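Local coordinates for uric acid oxidase (Arthrobacter globiformis, PDB 1VAY), which catalyses the oxidation of uric acid by molecular oxygen to 5-hydroxyisourate, which is further processed to (S)-allantoin, at residues N8-A13 / D58-T63; T149-H154 / T168-A173. All coordinates share one frame; numbering follows the deposited sequence.

Interaction 1: residues N8-A13 / D58-T63; sequences NQYGKA and DTQKNT. With AZA (8-azaxanthine), chain L.
Gln60 lays its carboxamide over the backbone of Gly11, where the strand has no side chain: OE1 of Gln60 comes within 3.4 Å of CA of Gly11. Its chain reaches that far because it runs straight beyond CG (chi2 -180°). The NE2 end turns to the phenol of Tyr10, 3.6 Å from CE2 of Tyr10, with the ring and amide planes at 90° to each other. This is van der Waals contact; the polar bonds lie outside the pair. NE2 of Gln60 and the hydroxyl of Tyr10 both bond to the carbonyl of Val55, while OE1 of Gln60 bonds to Ser36, so the amide is held at both ends and its rotation is fixed. Farther along, Lys12 bends at chi2 and chi3 and lies beside Lys61, CE of Lys12 being 3.9 Å from CB of Lys61. The bend carries the amine of Lys12 to the start of the helix segment, where NZ of Lys12 is hydrogen-bonded to OG1 of Thr57. Lys61 instead directs its amine to Asp58, in a salt bridge whose hydrogen bond is weak, NZ of Lys61 lying 3.2 Å from OD1 of Asp58. The 8-azaxanthine touches both segments, at Tyr10 and Asp58. Strand 8-13 continues its sheet into the second subunit, which brings His241 of that chain against Lys12, consistent with the Lys-Thr-His charge relay of a uricase active site built at a subunit interface.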
loop_
_atom_site.group_PDB
_atom_site.type_symbol
_atom_site.label_atom_id
_atom_site.label_comp_id
_atom_site.label_asym_id
_atom_site.label_seq_id
_atom_site.Cartn_x
_atom_site.Cartn_y
_atom_site.Cartn_z
ATOM N N ASN A 8 17.963 6.459 -22.155
ATOM C CA ASN A 8 18.181 6.758 -20.751
ATOM C C ASN A 8 17.582 8.110 -20.413
ATOM O O ASN A 8 17.400 8.956 -21.289
ATOM C CB ASN A 8 19.683 6.746 -20.427
ATOM C CG ASN A 8 20.446 7.872 -21.106
ATOM O OD1 ASN A 8 20.468 9.009 -20.627
ATOM N ND2 ASN A 8 21.074 7.560 -22.230
ATOM N N GLN A 9 17.254 8.291 -19.138
ATOM C CA GLN A 9 16.682 9.540 -18.642
ATOM C C GLN A 9 16.853 9.543 -17.133
ATOM O O GLN A 9 16.974 8.484 -16.514
ATOM C CB GLN A 9 15.197 9.653 -19.013
ATOM C CG GLN A 9 14.305 8.545 -18.470
ATOM C CD GLN A 9 12.897 8.606 -19.035
ATOM O OE1 GLN A 9 12.707 8.717 -20.244
ATOM N NE2 GLN A 9 11.901 8.521 -18.162
ATOM N N TYR A 10 16.875 10.727 -16.540
ATOM C CA TYR A 10 17.058 10.834 -15.101
ATOM C C TYR A 10 16.541 12.175 -14.610
ATOM O O TYR A 10 16.448 13.137 -15.385
ATOM C CB TYR A 10 18.539 10.736 -14.749
ATOM C CG TYR A 10 19.254 12.055 -14.910
ATOM C CD1 TYR A 10 19.429 12.629 -16.168
ATOM C CD2 TYR A 10 19.682 12.772 -13.793
ATOM C CE1 TYR A 10 20.009 13.889 -16.305
ATOM C CE2 TYR A 10 20.257 14.029 -13.917
ATOM C CZ TYR A 10 20.416 14.584 -15.171
ATOM O OH TYR A 10 20.959 15.844 -15.280
ATOM N N GLY A 11 16.240 12.226 -13.313
ATOM C CA GLY A 11 15.747 13.431 -12.678
ATOM C C GLY A 11 15.317 13.144 -11.247
ATOM O O GLY A 11 15.786 12.184 -10.620
ATOM N N LYS A 12 14.439 13.988 -10.715
ATOM C CA LYS A 12 13.933 13.797 -9.368
ATOM C C LYS A 12 12.459 13.438 -9.482
ATOM O O LYS A 12 11.692 14.159 -10.122
ATOM C CB LYS A 12 14.072 15.075 -8.542
ATOM C CG LYS A 12 13.708 14.877 -7.076
ATOM C CD LYS A 12 14.852 14.219 -6.321
ATOM C CE LYS A 12 15.998 15.208 -6.111
ATOM N NZ LYS A 12 17.203 14.602 -5.474
ATOM N N ALA A 13 12.063 12.330 -8.861
ATOM C CA ALA A 13 10.672 11.890 -8.912
ATOM C C ALA A 13 9.889 12.190 -7.635
ATOM O O ALA A 13 10.447 12.217 -6.542
ATOM C CB ALA A 13 10.613 10.394 -9.220
ATOM N N ASP A 58 18.801 17.100 -7.435
ATOM C CA ASP A 58 18.532 18.032 -6.346
ATOM C C ASP A 58 18.202 19.408 -6.929
ATOM O O ASP A 58 17.286 20.077 -6.458
ATOM C CB ASP A 58 19.742 18.144 -5.419
ATOM C CG ASP A 58 19.428 18.912 -4.141
ATOM O OD1 ASP A 58 18.703 18.370 -3.278
ATOM O OD2 ASP A 58 19.901 20.062 -4.005
ATOM N N THR A 59 18.949 19.819 -7.956
ATOM C CA THR A 59 18.734 21.113 -8.620
ATOM C C THR A 59 17.362 21.137 -9.284
ATOM O O THR A 59 16.639 22.131 -9.227
ATOM C CB THR A 59 19.812 21.387 -9.699
ATOM O OG1 THR A 59 21.103 21.461 -9.079
ATOM C CG2 THR A 59 19.530 22.715 -10.427
ATOM N N GLN A 60 17.001 20.026 -9.912
ATOM C CA GLN A 60 15.706 19.931 -10.559
ATOM C C GLN A 60 14.631 20.112 -9.486
ATOM O O GLN A 60 13.654 20.846 -9.683
ATOM C CB GLN A 60 15.585 18.579 -11.265
ATOM C CG GLN A 60 16.597 18.426 -12.397
ATOM C CD GLN A 60 16.495 17.097 -13.117
ATOM O OE1 GLN A 60 15.415 16.687 -13.534
ATOM N NE2 GLN A 60 17.624 16.425 -13.281
ATOM N N LYS A 61 14.827 19.472 -8.337
ATOM C CA LYS A 61 13.870 19.604 -7.240
ATOM C C LYS A 61 13.751 21.067 -6.817
ATOM O O LYS A 61 12.645 21.574 -6.642
ATOM C CB LYS A 61 14.308 18.776 -6.030
ATOM C CG LYS A 61 13.425 18.994 -4.802
ATOM C CD LYS A 61 14.110 18.577 -3.506
ATOM C CE LYS A 61 15.401 19.348 -3.318
ATOM N NZ LYS A 61 15.914 19.265 -1.924
ATOM N N ASN A 62 14.887 21.747 -6.642
ATOM C CA ASN A 62 14.849 23.154 -6.225
ATOM C C ASN A 62 14.128 24.042 -7.242
ATOM O O ASN A 62 13.405 24.967 -6.864
ATOM C CB ASN A 62 16.261 23.705 -6.000
ATOM C CG ASN A 62 17.001 23.000 -4.875
ATOM O OD1 ASN A 62 16.389 22.435 -3.960
ATOM N ND2 ASN A 62 18.330 23.053 -4.923
ATOM N N THR A 63 14.325 23.756 -8.526
ATOM C CA THR A 63 13.698 24.544 -9.587
ATOM C C THR A 63 12.183 24.463 -9.517
ATOM O O THR A 63 11.486 25.453 -9.751
ATOM C CB THR A 63 14.142 24.068 -10.984
ATOM O OG1 THR A 63 15.573 24.019 -11.038
ATOM C CG2 THR A 63 13.620 25.027 -12.056
HETATM N N1 AZA L . 23.296 11.347 -9.832
HETATM C C2 AZA L . 23.658 10.975 -8.560
HETATM O O2 AZA L . 24.238 9.931 -8.353
HETATM N N3 AZA L . 23.353 11.791 -7.517
HETATM C C4 AZA L . 22.720 12.935 -7.737
HETATM C C5 AZA L . 22.349 13.331 -8.998
HETATM C C6 AZA L . 22.636 12.505 -10.170
HETATM O O6 AZA L . 22.358 12.740 -11.347
HETATM N N7 AZA L . 21.738 14.508 -8.897
HETATM N N8 AZA L . 21.769 14.767 -7.574
HETATM N N9 AZA L . 22.362 13.828 -6.829
#

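Interaction 2: residues T149-H154 / T168-A173; sequences TGSEFH and TDRILA. With AZA (8-azaxanthine), chain I.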
loop_
_atom_site.group_PDB
_atom_site.type_symbol
_atom_site.label_atom_id
_atom_site.label_comp_id
_atom_site.label_asym_id
_atom_site.label_seq_id
_atom_site.Cartn_x
_atom_site.Cartn_y
_atom_site.Cartn_z
ATOM N N THR A 149 -27.058 -2.353 -12.494
ATOM C CA THR A 149 -27.814 -3.045 -13.528
ATOM C C THR A 149 -27.513 -2.336 -14.845
ATOM O O THR A 149 -26.693 -1.418 -14.881
ATOM C CB THR A 149 -29.336 -3.031 -13.229
ATOM O OG1 THR A 149 -29.995 -3.985 -14.072
ATOM C CG2 THR A 149 -29.928 -1.639 -13.462
ATOM N N GLY A 150 -28.157 -2.757 -15.924
ATOM C CA GLY A 150 -27.891 -2.130 -17.206
ATOM C C GLY A 150 -26.541 -2.585 -17.719
ATOM O O GLY A 150 -25.785 -1.806 -18.310
ATOM N N SER A 151 -26.230 -3.854 -17.461
ATOM C CA SER A 151 -24.979 -4.467 -17.888
ATOM C C SER A 151 -25.234 -5.938 -18.172
ATOM O O SER A 151 -25.831 -6.649 -17.351
ATOM C CB SER A 151 -23.896 -4.334 -16.804
ATOM O OG SER A 151 -22.682 -4.979 -17.194
ATOM N N GLU A 152 -24.783 -6.384 -19.343
ATOM C CA GLU A 152 -24.943 -7.764 -19.769
ATOM C C GLU A 152 -23.625 -8.285 -20.328
ATOM O O GLU A 152 -22.719 -7.507 -20.627
ATOM C CB GLU A 152 -25.997 -7.860 -20.872
ATOM C CG GLU A 152 -27.377 -7.326 -20.514
ATOM C CD GLU A 152 -28.383 -7.518 -21.647
ATOM O OE1 GLU A 152 -28.444 -8.635 -22.208
ATOM O OE2 GLU A 152 -29.118 -6.557 -21.971
ATOM N N PHE A 153 -23.528 -9.608 -20.450
ATOM C CA PHE A 153 -22.366 -10.267 -21.035
ATOM C C PHE A 153 -22.762 -11.663 -21.481
ATOM O O PHE A 153 -22.880 -12.586 -20.668
ATOM C CB PHE A 153 -21.183 -10.377 -20.066
ATOM C CG PHE A 153 -19.906 -10.828 -20.739
ATOM C CD1 PHE A 153 -19.372 -10.097 -21.803
ATOM C CD2 PHE A 153 -19.249 -11.989 -20.332
ATOM C CE1 PHE A 153 -18.199 -10.517 -22.455
ATOM C CE2 PHE A 153 -18.074 -12.420 -20.977
ATOM C CZ PHE A 153 -17.550 -11.679 -22.040
ATOM N N HIS A 154 -22.965 -11.809 -22.783
ATOM C CA HIS A 154 -23.360 -13.083 -23.360
ATOM C C HIS A 154 -22.918 -13.160 -24.818
ATOM O O HIS A 154 -22.504 -12.158 -25.406
ATOM C CB HIS A 154 -24.883 -13.247 -23.256
ATOM C CG HIS A 154 -25.656 -12.038 -23.688
ATOM N ND1 HIS A 154 -25.819 -11.688 -25.011
ATOM C CD2 HIS A 154 -26.311 -11.096 -22.969
ATOM C CE1 HIS A 154 -26.542 -10.584 -25.090
ATOM N NE2 HIS A 154 -26.855 -10.204 -23.864
ATOM N N THR A 168 -27.780 -11.431 -18.372
ATOM C CA THR A 168 -28.357 -10.218 -18.944
ATOM C C THR A 168 -28.572 -9.181 -17.849
ATOM O O THR A 168 -29.187 -8.147 -18.083
ATOM C CB THR A 168 -29.723 -10.474 -19.625
ATOM O OG1 THR A 168 -30.676 -10.872 -18.634
ATOM C CG2 THR A 168 -29.603 -11.555 -20.704
ATOM N N ASP A 169 -28.071 -9.462 -16.651
ATOM C CA ASP A 169 -28.213 -8.531 -15.535
ATOM C C ASP A 169 -27.068 -8.789 -14.565
ATOM O O ASP A 169 -27.022 -9.828 -13.896
ATOM C CB ASP A 169 -29.564 -8.740 -14.837
ATOM C CG ASP A 169 -29.973 -7.549 -13.955
ATOM O OD1 ASP A 169 -29.101 -6.768 -13.516
ATOM O OD2 ASP A 169 -31.184 -7.404 -13.684
ATOM N N ARG A 170 -26.134 -7.849 -14.500
ATOM C CA ARG A 170 -24.986 -7.994 -13.620
ATOM C C ARG A 170 -24.450 -6.622 -13.220
ATOM O O ARG A 170 -24.832 -5.599 -13.797
ATOM C CB ARG A 170 -23.871 -8.757 -14.335
ATOM C CG ARG A 170 -23.228 -7.943 -15.451
ATOM C CD ARG A 170 -21.952 -8.565 -15.975
ATOM N NE ARG A 170 -21.317 -7.688 -16.954
ATOM C CZ ARG A 170 -20.160 -7.941 -17.556
ATOM N NH1 ARG A 170 -19.487 -9.060 -17.292
ATOM N NH2 ARG A 170 -19.670 -7.067 -18.421
ATOM N N ILE A 171 -23.566 -6.605 -12.229
ATOM C CA ILE A 171 -22.945 -5.364 -11.784
ATOM C C ILE A 171 -21.715 -5.119 -12.646
ATOM O O ILE A 171 -21.011 -6.058 -13.009
ATOM C CB ILE A 171 -22.491 -5.441 -10.293
ATOM C CG1 ILE A 171 -23.686 -5.194 -9.365
ATOM C CG2 ILE A 171 -21.393 -4.422 -10.017
ATOM C CD1 ILE A 171 -23.331 -5.123 -7.894
ATOM N N LEU A 172 -21.472 -3.863 -12.998
ATOM C CA LEU A 172 -20.288 -3.518 -13.776
ATOM C C LEU A 172 -19.558 -2.431 -13.002
ATOM O O LEU A 172 -20.034 -1.294 -12.908
ATOM C CB LEU A 172 -20.657 -2.997 -15.167
ATOM C CG LEU A 172 -19.444 -2.646 -16.039
ATOM C CD1 LEU A 172 -18.637 -3.917 -16.295
ATOM C CD2 LEU A 172 -19.890 -2.027 -17.355
ATOM N N ALA A 173 -18.407 -2.786 -12.442
ATOM C CA ALA A 173 -17.618 -1.851 -11.654
ATOM C C ALA A 173 -16.196 -1.792 -12.175
ATOM O O ALA A 173 -15.627 -2.815 -12.546
ATOM C CB ALA A 173 -17.620 -2.283 -10.192
HETATM N N1 AZA I . -15.686 -8.499 -20.961
HETATM C C2 AZA I . -16.787 -8.311 -20.159
HETATM O O2 AZA I . -17.459 -7.306 -20.245
HETATM N N3 AZA I . -17.119 -9.266 -19.252
HETATM C C4 AZA I . -16.388 -10.366 -19.155
HETATM C C5 AZA I . -15.285 -10.581 -19.946
HETATM C C6 AZA I . -14.860 -9.598 -20.941
HETATM O O6 AZA I . -13.897 -9.665 -21.705
HETATM N N7 AZA I . -14.766 -11.761 -19.616
HETATM N N8 AZA I . -15.583 -12.204 -18.640
HETATM N N9 AZA I . -16.588 -11.379 -18.328
HETATM O O HOH W 1 -21.457 -5.372 -19.474
#
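The two segments run 118° apart and come closest at Glu152 and Thr168, whose CA atoms are 4.3 Å from each other; one weak backbone bond, from N of Arg170 to O of Ser151, joins the segments. Ser151 turns its hydroxyl to the side chain of Arg170, which is extended from CG to NE. The bond from NE of Arg170 to OG of Ser151 measures 3.0 Å and is nearly straight at 166°, with the oxygen close to the guanidinium plane. A water bonded to Ser151 OG, Glu152 O and Arg170 NH2 ties the same group to the loop a second time. CB of Phe153 lies over one guanidinium face, 3.5 Å from NH1 of Arg170; together these should limit how the guanidinium can tilt or turn. Phe153 and Arg170 form part of the urate-binding site of uricase: NH2 of Arg170 donates to O2 of 8-azaxanthine at 2.9 Å, while the ligand lies over one face of the Phe153 ring, with its N3 above the ring centre. Thr57 of the second subunit also bonds the ligand. Away from the pocket, OG1 of Thr149 donates to OD1 of Asp169 from above the carboxylate plane, at 3.0 Å; OD2 of Asp169 forms a salt bridge with Arg22 of the third subunit. Glu152 lies across Thr168, OE1 of Glu152 being 3.4 Å from CB of Thr168. That same OE1 accepts a 2.8 Å bond from NE2 of His154, while OE2 of Glu152 bonds to His208.

In the fold
Both interactions border an 8-azaxanthine, but not the same one: their centres are 46 Å apart, on opposite sides of the chain's centre, and their nearest atoms are about 30 Å apart. Each chain therefore contributes to two pockets, with interaction 1 supplying the Lys12 and Asp58 side and interaction 2 the Arg170 and Phe153 side, each completed by the second subunit. Residues 8-13 and 58-63 pack a strand against a helix in a buried contact made by van der Waals overlap. Residues 149-154 and 168-173 are mostly loop, only partly buried, and joined by direct and water-mediated hydrogen bonds. Strands 3-21 and 172-182 belong to one antiparallel sheet.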